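Side-chain contacts in Mll2253 protein (Mesorhizobium loti, PDB 3Q63), which is of unknown function but belongs to the AHA1 family and has a Bet v 1-like helix-grip fold, which in many relatives encloses a hydrophobic pocket: residues R26-P31 with E35-K40; N41-A46 with K72-T77; R50-I53 with G59-D62; T104-E109 with Q130-L135. All blocks are in the same frame, centred on the assembly; numbering follows the deposited sequence.

In the fold
The four contacts follow the helix-grip layout of the Bet v 1-like fold, a curved antiparallel sheet wrapped round a long C-terminal helix. Contact 1 comes first along the chain and joins the two short helices 21-29 and 31-37. Contact 2 packs the loop after strand 40-41 against strand 73-77, with its centre about 10 Å from that of contact 1, and the hairpin of contact 3 lies within the chain between its two segments. Contact 4 sets strand 103-113 against helix 118-141, about 20 Å from contact 3 between centres and across the chain's middle. Trp37 touches Leu135, tying contact 1 to contact 4, while the segments of contacts 1, 3 and 4 also reach the second subunit, most extensively at contact 3.

Contact 1 of 4, residues R26-P31 with E35-K40; sequences RALTQP and EEWLMK
Helices 21-29 and 31-37, the short helical pair that follows the first strand, are fastened together where the indole of Trp37 meets the end of the first helix. Its NE1 donates to Ala27 O at 2.8 Å, and the N-H points almost straight at the oxygen (167°). The acceptor lies in the indole plane, at the ring edge, yet the nitrogen stands well above the carbonyl plane of Ala27, so the bond does not follow a lone pair. Farther round the ring, Leu28 CD2 reaches Trp37 CZ2 at 3.5 Å, the two side chains crossing at about a right angle. Trp37 carries CG between its own backbone N and carbonyl carbon (chi1 58°), a torsion that turns the indole back toward the first helix. In the helix-grip fold such a pair of helices lies between the first two strands, and here the long helix 118-141 adds Leu135, which touches both Ala27 and Trp37. A leucine in place of Trp37 would probably leave Ala27 O without its indole donor and open a gap beside Leu28. Nearer the surface, Glu35 N donates to Pro31 O at 3.0 Å across the first turn of the second helix. Glu35 CB rests 3.5 Å from the same Pro31 O, while its carboxylate continues outward on an extended chain.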
loop_
_atom_site.group_PDB
_atom_site.type_symbol
_atom_site.label_atom_id
_atom_site.label_comp_id
_atom_site.label_asym_id
_atom_site.label_seq_id
_atom_site.Cartn_x
_atom_site.Cartn_y
_atom_site.Cartn_z
ATOM N N ARG B 26 1.000 -15.630 16.896
ATOM C CA ARG B 26 1.819 -14.491 17.295
ATOM C C ARG B 26 2.098 -13.567 16.122
ATOM O O ARG B 26 2.009 -12.343 16.248
ATOM C CB ARG B 26 3.140 -14.969 17.912
ATOM C CG ARG B 26 3.026 -15.306 19.397
ATOM C CD ARG B 26 4.361 -15.735 19.986
ATOM N NE ARG B 26 4.613 -17.162 19.802
ATOM C CZ ARG B 26 3.884 -18.129 20.357
ATOM N NH1 ARG B 26 2.852 -17.828 21.137
ATOM N NH2 ARG B 26 4.191 -19.398 20.138
ATOM N N ALA B 27 2.421 -14.151 14.973
ATOM C CA ALA B 27 2.703 -13.349 13.786
ATOM C C ALA B 27 1.471 -12.555 13.344
ATOM O O ALA B 27 1.594 -11.518 12.696
ATOM C CB ALA B 27 3.188 -14.248 12.650
ATOM N N LEU B 28 0.284 -13.040 13.697
ATOM C CA LEU B 28 -0.964 -12.371 13.321
ATOM C C LEU B 28 -1.459 -11.354 14.354
ATOM O O LEU B 28 -2.305 -10.515 14.049
ATOM C CB LEU B 28 -2.071 -13.411 13.106
ATOM C CG LEU B 28 -1.908 -14.394 11.945
ATOM C CD1 LEU B 28 -2.927 -15.505 12.063
ATOM C CD2 LEU B 28 -2.053 -13.656 10.627
ATOM N N THR B 29 -0.927 -11.434 15.571
ATOM C CA THR B 29 -1.356 -10.565 16.658
ATOM C C THR B 29 -0.281 -9.668 17.275
ATOM O O THR B 29 -0.574 -8.873 18.161
ATOM C CB THR B 29 -1.981 -11.405 17.786
ATOM O OG1 THR B 29 -1.022 -12.363 18.247
ATOM C CG2 THR B 29 -3.221 -12.138 17.279
ATOM N N GLN B 30 0.959 -9.798 16.817
ATOM C CA GLN B 30 2.053 -8.983 17.345
ATOM C C GLN B 30 2.359 -7.849 16.380
ATOM O O GLN B 30 2.772 -8.088 15.249
ATOM C CB GLN B 30 3.300 -9.838 17.522
ATOM C CG GLN B 30 3.143 -10.953 18.530
ATOM C CD GLN B 30 3.715 -10.589 19.869
ATOM O OE1 GLN B 30 3.233 -9.674 20.539
ATOM N NE2 GLN B 30 4.762 -11.298 20.272
ATOM N N PRO B 31 2.182 -6.595 16.826
ATOM C CA PRO B 31 2.435 -5.414 15.997
ATOM C C PRO B 31 3.726 -5.438 15.189
ATOM O O PRO B 31 3.704 -5.226 13.975
ATOM C CB PRO B 31 2.422 -4.274 17.012
ATOM C CG PRO B 31 1.415 -4.728 17.997
ATOM C CD PRO B 31 1.776 -6.193 18.186
ATOM N N GLU B 35 3.748 -6.000 11.065
ATOM C CA GLU B 35 4.403 -5.049 10.181
ATOM C C GLU B 35 5.393 -5.714 9.224
ATOM O O GLU B 35 5.672 -5.190 8.144
ATOM C CB GLU B 35 5.132 -3.983 11.003
ATOM C CG GLU B 35 5.804 -2.920 10.150
ATOM C CD GLU B 35 6.635 -1.956 10.969
ATOM O OE1 GLU B 35 6.092 -1.365 11.923
ATOM O OE2 GLU B 35 7.836 -1.789 10.657
ATOM N N GLU B 36 5.898 -6.879 9.615
ATOM C CA GLU B 36 6.873 -7.617 8.821
ATOM C C GLU B 36 6.285 -8.243 7.553
ATOM O O GLU B 36 6.950 -8.291 6.523
ATOM C CB GLU B 36 7.512 -8.703 9.692
ATOM C CG GLU B 36 8.979 -8.935 9.422
ATOM C CD GLU B 36 9.793 -7.654 9.490
ATOM O OE1 GLU B 36 9.787 -6.988 10.551
ATOM O OE2 GLU B 36 10.430 -7.305 8.471
ATOM N N TRP B 37 5.051 -8.733 7.626
ATOM C CA TRP B 37 4.425 -9.343 6.458
ATOM C C TRP B 37 3.280 -8.504 5.916
ATOM O O TRP B 37 2.893 -8.642 4.756
ATOM C CB TRP B 37 3.911 -10.750 6.774
ATOM C CG TRP B 37 2.911 -10.819 7.887
ATOM C CD1 TRP B 37 3.178 -10.938 9.224
ATOM C CD2 TRP B 37 1.485 -10.755 7.769
ATOM N NE1 TRP B 37 2.010 -10.952 9.943
ATOM C CE2 TRP B 37 0.954 -10.842 9.077
ATOM C CE3 TRP B 37 0.603 -10.630 6.688
ATOM C CZ2 TRP B 37 -0.416 -10.808 9.333
ATOM C CZ3 TRP B 37 -0.770 -10.596 6.945
ATOM C CH2 TRP B 37 -1.262 -10.685 8.260
ATOM N N LEU B 38 2.735 -7.634 6.756
ATOM C CA LEU B 38 1.640 -6.777 6.336
ATOM C C LEU B 38 2.187 -5.358 6.195
ATOM O O LEU B 38 2.737 -5.007 5.152
ATOM C CB LEU B 38 0.513 -6.837 7.366
ATOM C CG LEU B 38 -0.797 -6.187 6.943
ATOM C CD1 LEU B 38 -1.388 -6.913 5.728
ATOM C CD2 LEU B 38 -1.756 -6.233 8.105
HETATM N N MSE B 39 2.037 -4.550 7.243
HETATM C CA MSE B 39 2.560 -3.185 7.255
HETATM C C MSE B 39 2.329 -2.530 8.612
HETATM O O MSE B 39 1.726 -3.125 9.508
HETATM C CB MSE B 39 1.916 -2.337 6.146
HETATM C CG MSE B 39 0.451 -1.995 6.371
HETATM SE SE MSE B 39 -0.413 -1.241 4.789
HETATM C CE MSE B 39 -1.030 -2.874 3.945
ATOM N N LYS B 40 2.837 -1.307 8.744
ATOM C CA LYS B 40 2.729 -0.496 9.953
ATOM C C LYS B 40 1.332 -0.606 10.551
ATOM O O LYS B 40 0.334 -0.520 9.837
ATOM C CB LYS B 40 3.013 0.964 9.607
ATOM C CG LYS B 40 3.759 1.756 10.668
ATOM C CD LYS B 40 3.020 1.827 11.983
ATOM C CE LYS B 40 3.753 2.754 12.955
ATOM N NZ LYS B 40 3.881 4.143 12.412
#

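Contact 2 of 4, residues N41-A46 with K72-T77; sequences NDFKPA and KTLSYT
The ring of Phe43 meets Leu74 at its edge, where Leu74 CD1 lies near the ring plane, 3.9 Å from Phe43 CZ. Tyr76 approaches the same ring obliquely: the two planes are inclined at 54° with centroids 5.9 Å apart. This is packing on the concave side of the curved sheet of the Bet v 1-like fold, where the loop after strand 40-41 lays an aromatic side chain against strand 73-77. Leu74 and Tyr76 are two apart on that strand and both point toward the loop, whereas the intervening Ser75 faces the other way and hydrogen-bonds to Thr94. Phe43 has CG anti to its backbone N (chi1 173°), which sends the ring from the loop toward the strand, and Leu74 comes to meet it from the opposite direction. Tyr76 instead crosses Phe43 at about a right angle. All three side chains are buried, and the contact between them is wholly apolar. Phe51 of strand 50-54, which lies beyond strand 60-69 in the sheet, makes edge-to-face pairs with both Phe43 and Tyr76, so three aromatic rings gather here, and Thr29 of helix 21-29 touches Phe43 and Leu74. The leucine uses both of its branches, since CD2 also comes within 4.2 Å of Phe43 CZ, and on the tyrosine side Phe43 CE1 sits 4.1 Å from Tyr76 CD1.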
loop_
_atom_site.group_PDB
_atom_site.type_symbol
_atom_site.label_atom_id
_atom_site.label_comp_id
_atom_site.label_asym_id
_atom_site.label_seq_id
_atom_site.Cartn_x
_atom_site.Cartn_y
_atom_site.Cartn_z
ATOM N N ASN B 41 1.262 -0.776 11.867
ATOM C CA ASN B 41 -0.022 -0.920 12.528
ATOM C C ASN B 41 0.111 -0.769 14.031
ATOM O O ASN B 41 1.209 -0.860 14.578
ATOM C CB ASN B 41 -0.580 -2.309 12.266
ATOM C CG ASN B 41 0.242 -3.387 12.946
ATOM O OD1 ASN B 41 1.328 -3.746 12.481
ATOM N ND2 ASN B 41 -0.260 -3.891 14.071
ATOM N N ASP B 42 -1.027 -0.551 14.683
ATOM C CA ASP B 42 -1.089 -0.434 16.138
ATOM C C ASP B 42 -2.164 -1.391 16.653
ATOM O O ASP B 42 -2.995 -1.034 17.487
ATOM C CB ASP B 42 -1.394 1.010 16.573
ATOM C CG ASP B 42 -2.636 1.592 15.901
ATOM O OD1 ASP B 42 -3.245 2.506 16.495
ATOM O OD2 ASP B 42 -2.993 1.160 14.786
ATOM N N PHE B 43 -2.125 -2.616 16.136
ATOM C CA PHE B 43 -3.060 -3.675 16.502
ATOM C C PHE B 43 -2.951 -4.079 17.977
ATOM O O PHE B 43 -1.905 -3.929 18.596
ATOM C CB PHE B 43 -2.789 -4.915 15.636
ATOM C CG PHE B 43 -3.578 -6.127 16.044
ATOM C CD1 PHE B 43 -4.876 -6.313 15.580
ATOM C CD2 PHE B 43 -3.039 -7.065 16.930
ATOM C CE1 PHE B 43 -5.630 -7.407 15.992
ATOM C CE2 PHE B 43 -3.790 -8.166 17.350
ATOM C CZ PHE B 43 -5.090 -8.339 16.879
ATOM N N LYS B 44 -4.051 -4.583 18.525
ATOM C CA LYS B 44 -4.107 -5.076 19.901
ATOM C C LYS B 44 -5.176 -6.155 19.913
ATOM O O LYS B 44 -6.286 -5.936 19.432
ATOM C CB LYS B 44 -4.487 -3.978 20.893
ATOM C CG LYS B 44 -3.367 -3.009 21.211
ATOM C CD LYS B 44 -3.190 -2.827 22.718
ATOM C CE LYS B 44 -2.776 -4.126 23.409
ATOM N NZ LYS B 44 -3.846 -5.169 23.409
ATOM N N PRO B 45 -4.847 -7.341 20.447
ATOM C CA PRO B 45 -5.753 -8.494 20.538
ATOM C C PRO B 45 -6.909 -8.300 21.518
ATOM O O PRO B 45 -7.130 -9.146 22.384
ATOM C CB PRO B 45 -4.835 -9.628 21.000
ATOM C CG PRO B 45 -3.480 -9.198 20.570
ATOM C CD PRO B 45 -3.480 -7.720 20.843
ATOM N N ALA B 46 -7.635 -7.197 21.397
ATOM C CA ALA B 46 -8.760 -6.943 22.291
ATOM C C ALA B 46 -9.985 -6.521 21.497
ATOM O O ALA B 46 -9.919 -5.609 20.673
ATOM C CB ALA B 46 -8.400 -5.866 23.310
ATOM N N LYS B 72 -6.915 -19.645 17.547
ATOM C CA LYS B 72 -7.988 -20.206 16.726
ATOM C C LYS B 72 -8.655 -19.255 15.738
ATOM O O LYS B 72 -8.696 -19.536 14.536
ATOM C CB LYS B 72 -9.059 -20.827 17.626
ATOM C CG LYS B 72 -8.563 -22.003 18.457
ATOM C CD LYS B 72 -9.672 -22.578 19.327
ATOM C CE LYS B 72 -9.185 -23.785 20.122
ATOM N NZ LYS B 72 -10.290 -24.400 20.914
ATOM N N THR B 73 -9.174 -18.137 16.242
ATOM C CA THR B 73 -9.862 -17.173 15.392
ATOM C C THR B 73 -9.513 -15.721 15.700
ATOM O O THR B 73 -9.298 -15.346 16.853
ATOM C CB THR B 73 -11.397 -17.321 15.522
ATOM O OG1 THR B 73 -11.761 -18.693 15.336
ATOM C CG2 THR B 73 -12.106 -16.477 14.478
ATOM N N LEU B 74 -9.476 -14.905 14.653
ATOM C CA LEU B 74 -9.187 -13.492 14.785
ATOM C C LEU B 74 -9.926 -12.732 13.690
ATOM O O LEU B 74 -9.788 -13.044 12.508
ATOM C CB LEU B 74 -7.682 -13.236 14.668
ATOM C CG LEU B 74 -7.228 -11.770 14.656
ATOM C CD1 LEU B 74 -7.675 -11.069 15.930
ATOM C CD2 LEU B 74 -5.717 -11.711 14.513
ATOM N N SER B 75 -10.716 -11.741 14.077
ATOM C CA SER B 75 -11.447 -10.953 13.093
ATOM C C SER B 75 -11.417 -9.478 13.432
ATOM O O SER B 75 -11.415 -9.097 14.602
ATOM C CB SER B 75 -12.902 -11.422 13.000
ATOM O OG SER B 75 -13.645 -10.599 12.115
ATOM N N TYR B 76 -11.368 -8.652 12.392
ATOM C CA TYR B 76 -11.375 -7.204 12.543
ATOM C C TYR B 76 -11.833 -6.522 11.266
ATOM O O TYR B 76 -11.712 -7.095 10.171
ATOM C CB TYR B 76 -9.995 -6.657 12.959
ATOM C CG TYR B 76 -8.771 -7.148 12.198
ATOM C CD1 TYR B 76 -7.941 -8.128 12.745
ATOM C CD2 TYR B 76 -8.392 -6.573 10.981
ATOM C CE1 TYR B 76 -6.760 -8.521 12.110
ATOM C CE2 TYR B 76 -7.212 -6.958 10.336
ATOM C CZ TYR B 76 -6.400 -7.932 10.908
ATOM O OH TYR B 76 -5.228 -8.312 10.282
ATOM N N THR B 77 -12.377 -5.313 11.409
ATOM C CA THR B 77 -12.842 -4.542 10.259
ATOM C C THR B 77 -11.629 -4.085 9.470
ATOM O O THR B 77 -10.525 -3.957 10.006
ATOM C CB THR B 77 -13.646 -3.277 10.673
ATOM O OG1 THR B 77 -12.890 -2.533 11.637
ATOM C CG2 THR B 77 -15.008 -3.649 11.257
#

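Contact 3 of 4, residues R50-I53 with G59-D62; sequences RFNI and GVLD
Leu61 O is gripped by two donors of the facing strand, the backbone N of Ile53 at 3.2 Å and the side-chain ND2 of Asn52 at 2.9 Å. They arrive from opposite faces of the carbonyl plane, Asn52 ND2 standing 41° out of it while the oxygen stays close to the amide plane of Asn52. With CG beside the backbone N (chi1 -65°), the Asn52 amide leans across to the partner strand instead of rising straight from the sheet. Leu61 N returns a bond to Ile53 O at 2.9 Å, making Ile53 and Leu61 a hydrogen-bonded antiparallel pair. Together the two segments form the beta hairpin of strands 50-54 and 60-69, in which Asn52 and Asp62 are the adjoining non-hydrogen-bonded pair. These two side chains lie side by side, with ND2 of Asn52 2.8 Å from OD2 of Asp62 and the amide and carboxylate planes nearly perpendicular. Asp62 OD2 hydrogen-bonds to His82 NE2 of the second subunit, which places this face of the hairpin at the dimer interface. On the other face Ile53 CB and Leu61 CB are 4.5 Å apart, and Leu61 packs on Trp57 of the second subunit.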
loop_
_atom_site.group_PDB
_atom_site.type_symbol
_atom_site.label_atom_id
_atom_site.label_comp_id
_atom_site.label_asym_id
_atom_site.label_seq_id
_atom_site.Cartn_x
_atom_site.Cartn_y
_atom_site.Cartn_z
ATOM N N ARG B 50 -9.780 -0.219 18.399
ATOM C CA ARG B 50 -9.688 0.434 17.106
ATOM C C ARG B 50 -8.237 0.763 16.786
ATOM O O ARG B 50 -7.478 1.195 17.656
ATOM C CB ARG B 50 -10.574 1.686 17.092
ATOM C CG ARG B 50 -10.979 2.159 18.471
ATOM C CD ARG B 50 -12.461 2.534 18.553
ATOM N NE ARG B 50 -12.872 3.409 17.458
ATOM C CZ ARG B 50 -13.897 4.257 17.518
ATOM N NH1 ARG B 50 -14.196 5.012 16.469
ATOM N NH2 ARG B 50 -14.611 4.362 18.627
ATOM N N PHE B 51 -7.847 0.520 15.537
ATOM C CA PHE B 51 -6.483 0.775 15.097
ATOM C C PHE B 51 -6.442 1.048 13.604
ATOM O O PHE B 51 -7.473 1.025 12.917
ATOM C CB PHE B 51 -5.577 -0.424 15.432
ATOM C CG PHE B 51 -5.919 -1.688 14.684
ATOM C CD1 PHE B 51 -5.192 -2.068 13.556
ATOM C CD2 PHE B 51 -6.972 -2.496 15.101
ATOM C CE1 PHE B 51 -5.510 -3.231 12.857
ATOM C CE2 PHE B 51 -7.297 -3.661 14.409
ATOM C CZ PHE B 51 -6.565 -4.031 13.282
ATOM N N ASN B 52 -5.239 1.324 13.114
ATOM C CA ASN B 52 -5.026 1.587 11.702
ATOM C C ASN B 52 -3.876 0.740 11.191
ATOM O O ASN B 52 -3.026 0.282 11.953
ATOM C CB ASN B 52 -4.682 3.062 11.448
ATOM C CG ASN B 52 -5.819 3.992 11.784
ATOM O OD1 ASN B 52 -5.842 4.592 12.851
ATOM N ND2 ASN B 52 -6.782 4.108 10.875
ATOM N N ILE B 53 -3.874 0.543 9.885
ATOM C CA ILE B 53 -2.841 -0.197 9.193
ATOM C C ILE B 53 -2.483 0.809 8.098
ATOM O O ILE B 53 -3.342 1.188 7.300
ATOM C CB ILE B 53 -3.406 -1.506 8.593
ATOM C CG1 ILE B 53 -3.882 -2.428 9.719
ATOM C CG2 ILE B 53 -2.334 -2.231 7.795
ATOM C CD1 ILE B 53 -4.410 -3.782 9.233
ATOM N N GLY B 59 -1.152 5.594 2.141
ATOM C CA GLY B 59 -2.413 4.879 2.250
ATOM C C GLY B 59 -2.673 4.423 3.670
ATOM O O GLY B 59 -1.733 4.113 4.404
ATOM N N VAL B 60 -3.941 4.374 4.065
ATOM C CA VAL B 60 -4.281 3.963 5.426
ATOM C C VAL B 60 -5.654 3.321 5.498
ATOM O O VAL B 60 -6.557 3.687 4.758
ATOM C CB VAL B 60 -4.243 5.173 6.395
ATOM C CG1 VAL B 60 -5.185 6.243 5.925
ATOM C CG2 VAL B 60 -4.596 4.736 7.811
ATOM N N LEU B 61 -5.788 2.350 6.393
ATOM C CA LEU B 61 -7.038 1.647 6.607
ATOM C C LEU B 61 -7.438 1.833 8.061
ATOM O O LEU B 61 -6.576 1.937 8.936
ATOM C CB LEU B 61 -6.874 0.150 6.329
ATOM C CG LEU B 61 -6.782 -0.264 4.865
ATOM C CD1 LEU B 61 -6.399 -1.715 4.788
ATOM C CD2 LEU B 61 -8.102 -0.001 4.175
ATOM N N ASP B 62 -8.746 1.882 8.309
ATOM C CA ASP B 62 -9.286 2.034 9.659
ATOM C C ASP B 62 -9.818 0.670 10.065
ATOM O O ASP B 62 -10.651 0.097 9.362
ATOM C CB ASP B 62 -10.438 3.029 9.667
ATOM C CG ASP B 62 -10.054 4.370 9.072
ATOM O OD1 ASP B 62 -10.964 5.086 8.593
ATOM O OD2 ASP B 62 -8.850 4.705 9.084
#

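Contact 4 of 4, residues T104-E109 with Q130-L135; sequences THLRME and QFFEKL
Phe132 meets strand 103-113 in two ways, and this is where the contact is tight. Leu106 CD2 sits over one face of its ring, 4.2 Å from the centroid and 26° off the ring normal, a CH-pi contact. Met108, a selenomethionine in the crystal, comes instead to the ring edge: its CB lies in the ring plane, 3.3 Å from Phe132 CZ, and the two side chains cross at about a right angle. Met108 CG follows at 3.7 Å from the same Phe132 CZ, after which the bent chain carries the selenium away from the helix. Phe132 holds CG anti to its carbonyl carbon (chi1 -69°), which directs the ring at the strand. Leu135, one turn further along, makes a lighter contact, its CD2 reaching Leu106 CD2 at 4.0 Å. An alanine at Phe132 is likely to leave Leu106 CD2 without the ring it rests on and to open a gap beside Met108.

The outward sides of both elements are looser and more polar. Arg107 points away from the helix and forms a salt bridge with Glu109, NH2 to OE1 at 3.0 Å, along the same strand. On the outer side of the helix, Gln130, Glu133 and Lys134 are exposed and do not meet the strand. Val13 and Arg15 of strand 9-17 also touch Phe132, while Leu24 of helix 21-29 touches Leu135. A long C-terminal helix seated by its apolar side on a curved antiparallel sheet is the hallmark of the helix-grip, Bet v 1-like fold.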
loop_
_atom_site.group_PDB
_atom_site.type_symbol
_atom_site.label_atom_id
_atom_site.label_comp_id
_atom_site.label_asym_id
_atom_site.label_seq_id
_atom_site.Cartn_x
_atom_site.Cartn_y
_atom_site.Cartn_z
ATOM N N THR B 104 -0.224 -25.818 10.599
ATOM C CA THR B 104 -1.491 -25.140 10.790
ATOM C C THR B 104 -2.118 -24.730 9.476
ATOM O O THR B 104 -1.453 -24.161 8.611
ATOM C CB THR B 104 -1.313 -23.865 11.614
ATOM O OG1 THR B 104 -0.423 -24.119 12.708
ATOM C CG2 THR B 104 -2.654 -23.403 12.154
ATOM N N HIS B 105 -3.402 -25.019 9.327
ATOM C CA HIS B 105 -4.106 -24.631 8.122
ATOM C C HIS B 105 -4.752 -23.270 8.403
ATOM O O HIS B 105 -5.507 -23.116 9.362
ATOM C CB HIS B 105 -5.161 -25.680 7.763
ATOM C CG HIS B 105 -6.050 -25.276 6.630
ATOM N ND1 HIS B 105 -7.094 -24.389 6.783
ATOM C CD2 HIS B 105 -6.043 -25.624 5.321
ATOM C CE1 HIS B 105 -7.691 -24.210 5.620
ATOM N NE2 HIS B 105 -7.073 -24.947 4.715
ATOM N N LEU B 106 -4.437 -22.284 7.566
ATOM C CA LEU B 106 -4.957 -20.931 7.727
ATOM C C LEU B 106 -5.958 -20.543 6.638
ATOM O O LEU B 106 -5.697 -20.737 5.452
ATOM C CB LEU B 106 -3.799 -19.920 7.713
ATOM C CG LEU B 106 -4.183 -18.435 7.753
ATOM C CD1 LEU B 106 -4.853 -18.131 9.079
ATOM C CD2 LEU B 106 -2.959 -17.543 7.561
ATOM N N ARG B 107 -7.102 -20.004 7.050
ATOM C CA ARG B 107 -8.118 -19.538 6.113
ATOM C C ARG B 107 -8.351 -18.065 6.404
ATOM O O ARG B 107 -8.446 -17.665 7.565
ATOM C CB ARG B 107 -9.443 -20.285 6.297
ATOM C CG ARG B 107 -10.517 -19.881 5.284
ATOM C CD ARG B 107 -11.831 -20.619 5.515
ATOM N NE ARG B 107 -12.505 -20.160 6.725
ATOM C CZ ARG B 107 -13.597 -20.721 7.233
ATOM N NH1 ARG B 107 -14.144 -21.771 6.634
ATOM N NH2 ARG B 107 -14.141 -20.233 8.342
HETATM N N MSE B 108 -8.431 -17.258 5.356
HETATM C CA MSE B 108 -8.678 -15.833 5.515
HETATM C C MSE B 108 -9.929 -15.526 4.716
HETATM O O MSE B 108 -10.007 -15.834 3.524
HETATM C CB MSE B 108 -7.496 -15.031 4.973
HETATM C CG MSE B 108 -7.521 -13.532 5.272
HETATM SE SE MSE B 108 -8.925 -12.504 4.386
HETATM C CE MSE B 108 -8.633 -13.025 2.546
ATOM N N GLU B 109 -10.922 -14.952 5.382
ATOM C CA GLU B 109 -12.157 -14.581 4.711
ATOM C C GLU B 109 -12.335 -13.084 4.894
ATOM O O GLU B 109 -12.314 -12.583 6.016
ATOM C CB GLU B 109 -13.362 -15.304 5.316
ATOM C CG GLU B 109 -13.396 -16.804 5.081
ATOM C CD GLU B 109 -14.538 -17.467 5.832
ATOM O OE1 GLU B 109 -14.446 -17.579 7.080
ATOM O OE2 GLU B 109 -15.528 -17.864 5.177
ATOM N N GLN B 130 -0.029 -12.536 -1.648
ATOM C CA GLN B 130 1.253 -11.855 -1.495
ATOM C C GLN B 130 1.558 -11.669 -0.007
ATOM O O GLN B 130 2.683 -11.877 0.430
ATOM C CB GLN B 130 1.220 -10.492 -2.200
ATOM C CG GLN B 130 0.897 -10.583 -3.692
ATOM C CD GLN B 130 0.643 -9.227 -4.327
ATOM O OE1 GLN B 130 -0.225 -8.468 -3.881
ATOM N NE2 GLN B 130 1.391 -8.918 -5.386
ATOM N N PHE B 131 0.553 -11.281 0.772
ATOM C CA PHE B 131 0.754 -11.088 2.205
ATOM C C PHE B 131 1.125 -12.416 2.874
ATOM O O PHE B 131 2.044 -12.470 3.693
ATOM C CB PHE B 131 -0.504 -10.515 2.868
ATOM C CG PHE B 131 -0.761 -9.058 2.559
ATOM C CD1 PHE B 131 0.268 -8.120 2.604
ATOM C CD2 PHE B 131 -2.051 -8.615 2.284
ATOM C CE1 PHE B 131 0.016 -6.765 2.384
ATOM C CE2 PHE B 131 -2.318 -7.261 2.062
ATOM C CZ PHE B 131 -1.279 -6.334 2.113
ATOM N N PHE B 132 0.422 -13.490 2.521
ATOM C CA PHE B 132 0.704 -14.794 3.112
ATOM C C PHE B 132 2.081 -15.321 2.728
ATOM O O PHE B 132 2.700 -16.066 3.486
ATOM C CB PHE B 132 -0.379 -15.799 2.726
ATOM C CG PHE B 132 -1.712 -15.522 3.361
ATOM C CD1 PHE B 132 -1.798 -14.770 4.532
ATOM C CD2 PHE B 132 -2.877 -16.054 2.822
ATOM C CE1 PHE B 132 -3.029 -14.555 5.159
ATOM C CE2 PHE B 132 -4.110 -15.846 3.441
ATOM C CZ PHE B 132 -4.186 -15.096 4.610
ATOM N N GLU B 133 2.556 -14.939 1.546
ATOM C CA GLU B 133 3.880 -15.354 1.104
ATOM C C GLU B 133 4.903 -14.736 2.051
ATOM O O GLU B 133 5.836 -15.405 2.503
ATOM C CB GLU B 133 4.145 -14.879 -0.326
ATOM C CG GLU B 133 3.576 -15.790 -1.387
ATOM C CD GLU B 133 4.468 -16.987 -1.660
ATOM O OE1 GLU B 133 4.759 -17.758 -0.714
ATOM O OE2 GLU B 133 4.881 -17.159 -2.829
ATOM N N LYS B 134 4.721 -13.456 2.362
ATOM C CA LYS B 134 5.641 -12.775 3.266
ATOM C C LYS B 134 5.465 -13.287 4.692
ATOM O O LYS B 134 6.394 -13.228 5.491
ATOM C CB LYS B 134 5.422 -11.256 3.209
ATOM C CG LYS B 134 5.761 -10.648 1.850
ATOM C CD LYS B 134 5.523 -9.143 1.809
ATOM C CE LYS B 134 6.469 -8.388 2.726
ATOM N NZ LYS B 134 6.252 -6.910 2.634
ATOM N N LEU B 135 4.273 -13.794 5.003
ATOM C CA LEU B 135 4.003 -14.331 6.329
ATOM C C LEU B 135 4.777 -15.638 6.499
ATOM O O LEU B 135 5.422 -15.862 7.525
ATOM C CB LEU B 135 2.505 -14.587 6.519
ATOM C CG LEU B 135 2.096 -15.405 7.752
ATOM C CD1 LEU B 135 2.551 -14.693 9.011
ATOM C CD2 LEU B 135 0.577 -15.601 7.776
#